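Glyco_hydro_cc domain-containing protein (Blastomyces gilchristii, PDB 6UB0) probably hydrolyses beta-1,3-glucan as an exo-acting, curdlan-specific glycoside hydrolase of family GH128 (subgroup III), and here holds laminaribiose in its glycan pocket. Local coordinates at residues Pro76-Gln81 with Pro116-Gly121; Gly121-Phe126 with Ile161-Lys166. All coordinates share one frame; numbering follows the deposited sequence.

Contact 1. Residues Pro76-Gln81 with Pro116-Gly121. With GLC (alpha-D-glucopyranose), chain B; BGC (beta-D-glucopyranose), chain C.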
ATOM      1  N   PRO A  76     -10.094   4.969   3.848  1.00 25.02           N
ATOM      2  CA  PRO A  76     -11.111   5.507   4.752  1.00 26.62           C
ATOM      3  C   PRO A  76     -11.916   6.646   4.079  1.00 27.20           C
ATOM      4  O   PRO A  76     -13.063   6.904   4.462  1.00 29.09           O
ATOM      5  CB  PRO A  76     -10.259   5.964   5.957  1.00 25.69           C
ATOM      6  CG  PRO A  76      -8.906   6.300   5.350  1.00 25.02           C
ATOM      7  CD  PRO A  76      -8.721   5.213   4.313  1.00 25.17           C
ATOM      8  N   ASP A  77     -11.310   7.289   3.088  1.00 27.38           N
ATOM      9  CA  ASP A  77     -11.917   8.369   2.258  1.00 29.53           C
ATOM     10  C   ASP A  77     -12.916   7.840   1.215  1.00 31.89           C
ATOM     11  O   ASP A  77     -13.487   8.716   0.507  1.00 34.39           O
ATOM     12  CB  ASP A  77     -10.846   9.181   1.525  1.00 28.59           C
ATOM     13  CG  ASP A  77     -10.020   8.377   0.510  1.00 29.45           C
ATOM     14  OD1 ASP A  77      -9.646   7.190   0.827  1.00 27.54           O
ATOM     15  OD2 ASP A  77      -9.667   8.953  -0.522  1.00 30.79           O
ATOM     16  N   ILE A  78     -13.252   6.545   1.162  1.00 30.82           N
ATOM     17  CA  ILE A  78     -14.213   5.981   0.164  1.00 32.93           C
ATOM     18  C   ILE A  78     -15.299   5.207   0.899  1.00 33.19           C
ATOM     19  O   ILE A  78     -14.989   4.379   1.733  1.00 32.54           O
ATOM     20  CB  ILE A  78     -13.468   5.124  -0.887  1.00 32.67           C
ATOM     21  CG1 ILE A  78     -12.452   5.961  -1.675  1.00 33.50           C
ATOM     22  CG2 ILE A  78     -14.436   4.354  -1.783  1.00 33.83           C
ATOM     23  CD1 ILE A  78     -13.028   6.903  -2.742  1.00 36.92           C
ATOM     24  N   ALA A  79     -16.578   5.513   0.642  1.00 36.22           N
ATOM     25  CA  ALA A  79     -17.682   5.087   1.519  1.00 37.40           C
ATOM     26  C   ALA A  79     -17.845   3.567   1.483  1.00 37.15           C
ATOM     27  O   ALA A  79     -18.151   2.983   2.567  1.00 39.37           O
ATOM     28  CB  ALA A  79     -18.960   5.827   1.155  1.00 39.07           C
ATOM     29  N   SER A  80     -17.459   2.918   0.386  1.00 37.70           N
ATOM     30  CA  SER A  80     -17.593   1.445   0.249  1.00 38.55           C
ATOM     31  C   SER A  80     -16.291   0.750   0.649  1.00 37.66           C
ATOM     32  O   SER A  80     -16.280  -0.482   0.635  1.00 37.39           O
ATOM     33  CB  SER A  80     -17.968   1.064  -1.119  1.00 40.77           C
ATOM     34  OG  SER A  80     -16.919   1.399  -1.981  1.00 39.13           O
ATOM     35  N   GLN A  81     -15.265   1.507   1.021  1.00 35.17           N
ATOM     36  CA  GLN A  81     -14.048   0.929   1.651  1.00 34.80           C
ATOM     37  C   GLN A  81     -14.138   1.166   3.150  1.00 33.93           C
ATOM     38  O   GLN A  81     -15.218   0.940   3.735  1.00 33.13           O
ATOM     39  CB  GLN A  81     -12.812   1.498   0.975  1.00 34.84           C
ATOM     40  CG  GLN A  81     -12.764   1.189  -0.507  1.00 34.17           C
ATOM     41  CD  GLN A  81     -12.692  -0.302  -0.743  1.00 36.30           C
ATOM     42  OE1 GLN A  81     -12.091  -1.044   0.024  1.00 34.60           O
ATOM     43  NE2 GLN A  81     -13.334  -0.770  -1.807  1.00 36.99           N
ATOM     44  N   PRO A 116      -9.499  16.489  -2.930  1.00 44.40           N
ATOM     45  CA  PRO A 116     -10.028  17.023  -1.681  1.00 43.87           C
ATOM     46  C   PRO A 116     -11.542  17.183  -1.788  1.00 45.11           C
ATOM     47  O   PRO A 116     -12.043  17.680  -2.796  1.00 47.04           O
ATOM     48  CB  PRO A 116      -9.260  18.338  -1.567  1.00 44.80           C
ATOM     49  CG  PRO A 116      -7.922  18.008  -2.160  1.00 45.86           C
ATOM     50  CD  PRO A 116      -8.237  17.118  -3.343  1.00 44.24           C
ATOM     51  N   PRO A 117     -12.350  16.756  -0.794  1.00 44.26           N
ATOM     52  CA  PRO A 117     -11.861  16.253   0.487  1.00 42.72           C
ATOM     53  C   PRO A 117     -11.558  14.741   0.618  1.00 42.06           C
ATOM     54  O   PRO A 117     -11.414  14.270   1.743  1.00 41.91           O
ATOM     55  CB  PRO A 117     -13.045  16.621   1.393  1.00 43.56           C
ATOM     56  CG  PRO A 117     -14.269  16.404   0.506  1.00 44.33           C
ATOM     57  CD  PRO A 117     -13.819  16.861  -0.852  1.00 45.13           C
ATOM     58  N   LYS A 118     -11.453  13.997  -0.484  1.00 40.24           N
ATOM     59  CA  LYS A 118     -11.008  12.584  -0.442  1.00 39.34           C
ATOM     60  C   LYS A 118      -9.477  12.652  -0.558  1.00 37.13           C
ATOM     61  O   LYS A 118      -8.927  13.766  -0.446  1.00 35.25           O
ATOM     62  CB  LYS A 118     -11.776  11.761  -1.483  1.00 41.17           C
ATOM     63  CG  LYS A 118     -13.253  12.094  -1.583  1.00 46.27           C
ATOM     64  CD  LYS A 118     -14.171  11.034  -2.178  1.00 47.20           C
ATOM     65  CE  LYS A 118     -15.556  11.106  -1.563  1.00 49.71           C
ATOM     66  NZ  LYS A 118     -15.712  10.097  -0.476  1.00 49.22           N
ATOM     67  N   GLY A 119      -8.768  11.529  -0.771  1.00 35.46           N
ATOM     68  CA  GLY A 119      -7.362  11.603  -1.205  1.00 34.17           C
ATOM     69  C   GLY A 119      -6.512  12.239  -0.122  1.00 34.02           C
ATOM     70  O   GLY A 119      -6.790  11.984   1.048  1.00 31.82           O
ATOM     71  N   LEU A 120      -5.551  13.071  -0.511  1.00 32.77           N
ATOM     72  CA  LEU A 120      -4.547  13.737   0.366  1.00 35.09           C
ATOM     73  C   LEU A 120      -5.164  14.820   1.263  1.00 35.78           C
ATOM     74  O   LEU A 120      -4.454  15.347   2.157  1.00 38.20           O
ATOM     75  CB  LEU A 120      -3.506  14.375  -0.553  1.00 35.11           C
ATOM     76  CG  LEU A 120      -2.900  13.372  -1.530  1.00 35.45           C
ATOM     77  CD1 LEU A 120      -1.757  13.968  -2.316  1.00 36.82           C
ATOM     78  CD2 LEU A 120      -2.473  12.131  -0.751  1.00 33.78           C
ATOM     79  N   GLY A 121      -6.394  15.202   0.966  1.00 37.44           N
ATOM     80  CA  GLY A 121      -7.174  16.124   1.800  1.00 38.26           C
ATOM     81  C   GLY A 121      -7.593  15.364   3.038  1.00 36.87           C
ATOM     82  O   GLY A 121      -7.377  15.881   4.158  1.00 40.06           O
TER
HETATM   83  C1  GLC B   1      -9.331   0.328  -4.619  1.00 34.76           C
HETATM   84  C2  GLC B   1      -9.723  -0.527  -3.404  1.00 33.11           C
HETATM   85  C3  GLC B   1     -10.276  -1.884  -3.843  1.00 34.24           C
HETATM   86  C4  GLC B   1     -11.389  -1.667  -4.905  1.00 35.59           C
HETATM   87  C5  GLC B   1     -10.947  -0.740  -6.005  1.00 36.51           C
HETATM   88  C6  GLC B   1     -11.996  -0.451  -7.099  1.00 37.79           C
HETATM   89  O1  GLC B   1      -8.344  -0.287  -5.461  1.00 36.12           O
HETATM   90  O2  GLC B   1      -8.676  -0.803  -2.443  1.00 29.84           O
HETATM   91  O3  GLC B   1     -10.743  -2.589  -2.693  1.00 32.54           O
HETATM   92  O4  GLC B   1     -11.641  -2.881  -5.528  1.00 40.04           O
HETATM   93  O5  GLC B   1     -10.546   0.487  -5.395  1.00 37.03           O
HETATM   94  O6  GLC B   1     -13.231  -0.475  -6.445  1.00 39.32           O
HETATM   95  C2  BGC C   2     -10.748  -4.422  -1.196  1.00 32.24           C
HETATM   96  C3  BGC C   2     -10.030  -5.626  -0.660  1.00 31.29           C
HETATM   97  C4  BGC C   2      -9.699  -6.492  -1.856  1.00 32.53           C
HETATM   98  C5  BGC C   2      -8.903  -5.681  -2.900  1.00 32.95           C
HETATM   99  C6  BGC C   2      -8.539  -6.314  -4.250  1.00 32.46           C
HETATM  100  C1  BGC C   2      -9.979  -3.701  -2.269  1.00 30.92           C
HETATM  101  O2  BGC C   2     -10.901  -3.554  -0.067  1.00 31.17           O
HETATM  102  O3  BGC C   2     -10.748  -6.303   0.415  1.00 31.85           O
HETATM  103  O4  BGC C   2      -9.005  -7.595  -1.275  1.00 32.34           O
HETATM  104  O5  BGC C   2      -9.627  -4.541  -3.376  1.00 33.17           O
HETATM  105  O6  BGC C   2      -9.756  -6.901  -4.789  1.00 35.20           O
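Beside the glycan pocket of this TIM barrel, a tie between D77 and K118 holds the loop 76-81, which carries the pocket residue Q81, against the start of helix 119-130. The grip is double and reciprocal: the D77 carboxylate takes a backbone N-H from the 116-121 segment, and the K118 ammonium reaches back to the D77 backbone. G119 N donates to D77 OD2 at 2.7 Å in a nearly straight bond, 169° at the hydrogen. It meets the oxygen on its anti side, 35° out of the carboxylate plane. The D77 side chain starts with CG between its own backbone N and carbonyl carbon (chi1 63°), which turns the carboxylate to face G119, and OD2 takes a second hydrogen bond from S112 OG. Two partners on one buried oxygen should fix the rotation of the carboxylate. K118 runs alongside the D77 carbonyl, its CD 3.6 Å from D77 O, and bends at its last two torsions to set NZ 2.8 Å from the same D77 O, somewhat tilted from the carbonyl plane. The ammonium thus binds the peptide oxygen while its charge stays 6.2 Å, NZ to OD2, from the D77 carboxylate. I78 adds a light apolar touch, CD1 to K118 CD at 4.3 Å. I78 also opens a type I turn that ends at Q81, closed by the Q81 N to I78 O hydrogen bond. There Q81 OE1 accepts from O2 of the beta-glucose at 2.8 Å and also from N74 ND2, while Q81 NE2 lies 3.3 Å from GLC O3, the glycosidic oxygen joining the two glucose units of laminaribiose. The arrangement is characteristic of a TIM-barrel glycoside hydrolase, in which the loops after the strands build the sugar-binding cleft.

Contact 2. Residues Gly121-Phe126 with Ile161-Lys166; sequences GWMQGF and IALGQK
L163 reaches across from helix 150-166 and divides its two methyls between M123 and Q124 on helix 119-130, neighbouring outer helices of the TIM barrel. The helices run side by side: the segment axes lie 10.7 Å apart and their directions differ by 7°, as expected of successive helices in repeated beta-alpha units. With CG anti to the backbone N (chi1 -180°), the L163 side chain extends straight at the other helix. Its CD2 rests 3.6 Å from M123 CB, near the base of the methionine; the rest of the M123 chain then bends off to S108 and V111 of strand 105-111, filling the layer between helix and sheet. The other branch, CD1, lies along the Q124 chain, close to CB and CG, and comes to 3.4 Å from the amide oxygen OE1. Q124 slants over this methyl, its carbons extended, and brings its amide toward K166. One turn beyond L163, the lysine leaves its helix toward Q124 and curls at its last two torsions. Together Q124 and K166 form a polar edge beside the leucine, where K166 NZ makes a weak 3.4 Å hydrogen bond to Q124 OE1.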
ATOM      1  N   GLY A 121      -6.394  15.202   0.966  1.00 37.44           N
ATOM      2  CA  GLY A 121      -7.174  16.124   1.800  1.00 38.26           C
ATOM      3  C   GLY A 121      -7.593  15.364   3.038  1.00 36.87           C
ATOM      4  O   GLY A 121      -7.377  15.881   4.158  1.00 40.06           O
ATOM      5  N   TRP A 122      -8.110  14.145   2.837  1.00 33.58           N
ATOM      6  CA  TRP A 122      -8.463  13.254   3.964  1.00 31.47           C
ATOM      7  C   TRP A 122      -7.190  12.979   4.760  1.00 32.50           C
ATOM      8  O   TRP A 122      -7.232  13.028   6.032  1.00 31.56           O
ATOM      9  CB  TRP A 122      -9.161  11.988   3.488  1.00 29.72           C
ATOM     10  CG  TRP A 122      -9.678  11.154   4.617  1.00 28.46           C
ATOM     11  CD1 TRP A 122     -10.966  10.967   5.023  1.00 29.04           C
ATOM     12  CD2 TRP A 122      -8.883  10.277   5.428  1.00 27.81           C
ATOM     13  NE1 TRP A 122     -11.033  10.113   6.095  1.00 28.76           N
ATOM     14  CE2 TRP A 122      -9.757   9.669   6.368  1.00 29.06           C
ATOM     15  CE3 TRP A 122      -7.518  10.010   5.495  1.00 28.09           C
ATOM     16  CZ2 TRP A 122      -9.294   8.770   7.324  1.00 27.91           C
ATOM     17  CZ3 TRP A 122      -7.064   9.166   6.473  1.00 26.26           C
ATOM     18  CH2 TRP A 122      -7.941   8.528   7.346  1.00 26.60           C
ATOM     19  N   MET A 123      -6.077  12.689   4.077  1.00 32.83           N
ATOM     20  CA  MET A 123      -4.801  12.445   4.796  1.00 33.31           C
ATOM     21  C   MET A 123      -4.491  13.671   5.664  1.00 35.04           C
ATOM     22  O   MET A 123      -4.140  13.485   6.844  1.00 34.66           O
ATOM     23  CB  MET A 123      -3.617  12.179   3.861  1.00 33.26           C
ATOM     24  CG  MET A 123      -2.473  11.479   4.566  1.00 33.14           C
ATOM     25  SD  MET A 123      -2.882   9.847   5.241  1.00 32.38           S
ATOM     26  CE  MET A 123      -2.583   8.842   3.766  1.00 29.29           C
ATOM     27  N   GLN A 124      -4.640  14.883   5.137  1.00 39.03           N
ATOM     28  CA  GLN A 124      -4.237  16.068   5.940  1.00 40.43           C
ATOM     29  C   GLN A 124      -5.177  16.241   7.155  1.00 40.11           C
ATOM     30  O   GLN A 124      -4.682  16.496   8.283  1.00 41.46           O
ATOM     31  CB  GLN A 124      -4.135  17.315   5.092  1.00 42.69           C
ATOM     32  CG  GLN A 124      -3.450  18.403   5.898  1.00 44.26           C
ATOM     33  CD  GLN A 124      -3.168  19.627   5.085  1.00 46.44           C
ATOM     34  OE1 GLN A 124      -2.318  19.628   4.201  1.00 48.68           O
ATOM     35  NE2 GLN A 124      -3.848  20.700   5.435  1.00 49.75           N
ATOM     36  N   GLY A 125      -6.474  16.005   6.953  1.00 39.64           N
ATOM     37  CA  GLY A 125      -7.510  16.005   8.010  1.00 38.32           C
ATOM     38  C   GLY A 125      -7.206  14.964   9.065  1.00 35.37           C
ATOM     39  O   GLY A 125      -7.237  15.251  10.283  1.00 36.85           O
ATOM     40  N   PHE A 126      -6.889  13.764   8.626  1.00 31.98           N
ATOM     41  CA  PHE A 126      -6.369  12.725   9.520  1.00 30.58           C
ATOM     42  C   PHE A 126      -5.052  13.175  10.184  1.00 32.37           C
ATOM     43  O   PHE A 126      -4.901  12.983  11.417  1.00 31.84           O
ATOM     44  CB  PHE A 126      -6.180  11.446   8.711  1.00 29.46           C
ATOM     45  CG  PHE A 126      -5.417  10.389   9.442  1.00 28.39           C
ATOM     46  CD1 PHE A 126      -6.059   9.605  10.376  1.00 29.39           C
ATOM     47  CD2 PHE A 126      -4.069  10.175   9.194  1.00 27.90           C
ATOM     48  CE1 PHE A 126      -5.381   8.617  11.065  1.00 28.82           C
ATOM     49  CE2 PHE A 126      -3.395   9.182   9.866  1.00 27.06           C
ATOM     50  CZ  PHE A 126      -4.045   8.394  10.787  1.00 28.75           C
ATOM     51  N   ILE A 161       4.183  12.661  -0.783  1.00 36.15           N
ATOM     52  CA  ILE A 161       5.525  12.753  -0.138  1.00 37.44           C
ATOM     53  C   ILE A 161       5.661  14.107   0.587  1.00 39.45           C
ATOM     54  O   ILE A 161       6.119  14.127   1.730  1.00 38.24           O
ATOM     55  CB  ILE A 161       6.645  12.562  -1.178  1.00 38.47           C
ATOM     56  CG1 ILE A 161       6.671  11.125  -1.710  1.00 37.90           C
ATOM     57  CG2 ILE A 161       7.960  12.968  -0.560  1.00 39.97           C
ATOM     58  CD1 ILE A 161       7.396  10.916  -3.024  1.00 37.84           C
ATOM     59  N   ALA A 162       5.317  15.194  -0.111  1.00 41.29           N
ATOM     60  CA  ALA A 162       5.381  16.565   0.410  1.00 42.80           C
ATOM     61  C   ALA A 162       4.454  16.594   1.623  1.00 42.40           C
ATOM     62  O   ALA A 162       4.902  17.018   2.720  1.00 44.30           O
ATOM     63  CB  ALA A 162       4.977  17.543  -0.676  1.00 44.58           C
ATOM     64  N   LEU A 163       3.243  16.065   1.473  1.00 40.99           N
ATOM     65  CA  LEU A 163       2.261  16.094   2.587  1.00 41.51           C
ATOM     66  C   LEU A 163       2.856  15.385   3.815  1.00 42.47           C
ATOM     67  O   LEU A 163       2.844  15.992   4.915  1.00 42.59           O
ATOM     68  CB  LEU A 163       0.924  15.484   2.178  1.00 40.27           C
ATOM     69  CG  LEU A 163      -0.103  15.509   3.307  1.00 41.07           C
ATOM     70  CD1 LEU A 163      -0.350  16.947   3.781  1.00 43.39           C
ATOM     71  CD2 LEU A 163      -1.407  14.834   2.897  1.00 40.06           C
ATOM     72  N   GLY A 164       3.401  14.173   3.638  1.00 41.77           N
ATOM     73  CA  GLY A 164       3.998  13.364   4.732  1.00 41.71           C
ATOM     74  C   GLY A 164       5.138  14.088   5.446  1.00 45.16           C
ATOM     75  O   GLY A 164       5.167  14.108   6.720  1.00 45.10           O
ATOM     76  N   GLN A 165       6.039  14.697   4.674  1.00 47.86           N
ATOM     77  CA  GLN A 165       7.231  15.418   5.200  1.00 50.32           C
ATOM     78  C   GLN A 165       6.780  16.636   6.017  1.00 51.60           C
ATOM     79  O   GLN A 165       7.322  16.792   7.130  1.00 52.91           O
ATOM     80  CB  GLN A 165       8.210  15.686   4.058  1.00 50.78           C
ATOM     81  CG  GLN A 165       8.756  14.369   3.532  1.00 49.89           C
ATOM     82  CD  GLN A 165       9.695  14.483   2.360  1.00 52.61           C
ATOM     83  OE1 GLN A 165       9.989  15.577   1.879  1.00 55.81           O
ATOM     84  NE2 GLN A 165      10.175  13.338   1.891  1.00 51.30           N
ATOM     85  N   LYS A 166       5.773  17.393   5.558  1.00 52.43           N
ATOM     86  CA  LYS A 166       5.261  18.566   6.320  1.00 54.29           C
ATOM     87  C   LYS A 166       4.871  18.078   7.727  1.00 52.30           C
ATOM     88  O   LYS A 166       5.182  18.791   8.688  1.00 54.49           O
ATOM     89  CB  LYS A 166       4.137  19.301   5.567  1.00 55.43           C
ATOM     90  CG  LYS A 166       3.521  20.492   6.299  1.00 57.65           C
ATOM     91  CD  LYS A 166       2.987  21.619   5.418  1.00 60.53           C
ATOM     92  CE  LYS A 166       1.938  21.174   4.421  1.00 60.00           C
ATOM     93  NZ  LYS A 166       0.905  20.297   5.024  1.00 59.04           N
TER

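How the contacts relate
Contacts 1 and 2 follow one another along the chain and share G121; their centres are 13 Å apart, and both use helix 119-130. Contact 1 fastens the start of that helix to the pocket loop; contact 2 joins its next turn to helix 150-166. W122 bridges them from the other side of the helix: its CB lies 3.8 Å from D77 CB, and its ring atom CH2 comes unusually close to P76 CG, at 3.1 Å. A second bridge runs through L163, whose CD2 comes 3.2 Å from L120 O. The sugars are touched by Q81 in contact 1, whereas the M123 side chain of contact 2 stays about 13 Å from the alpha-glucose.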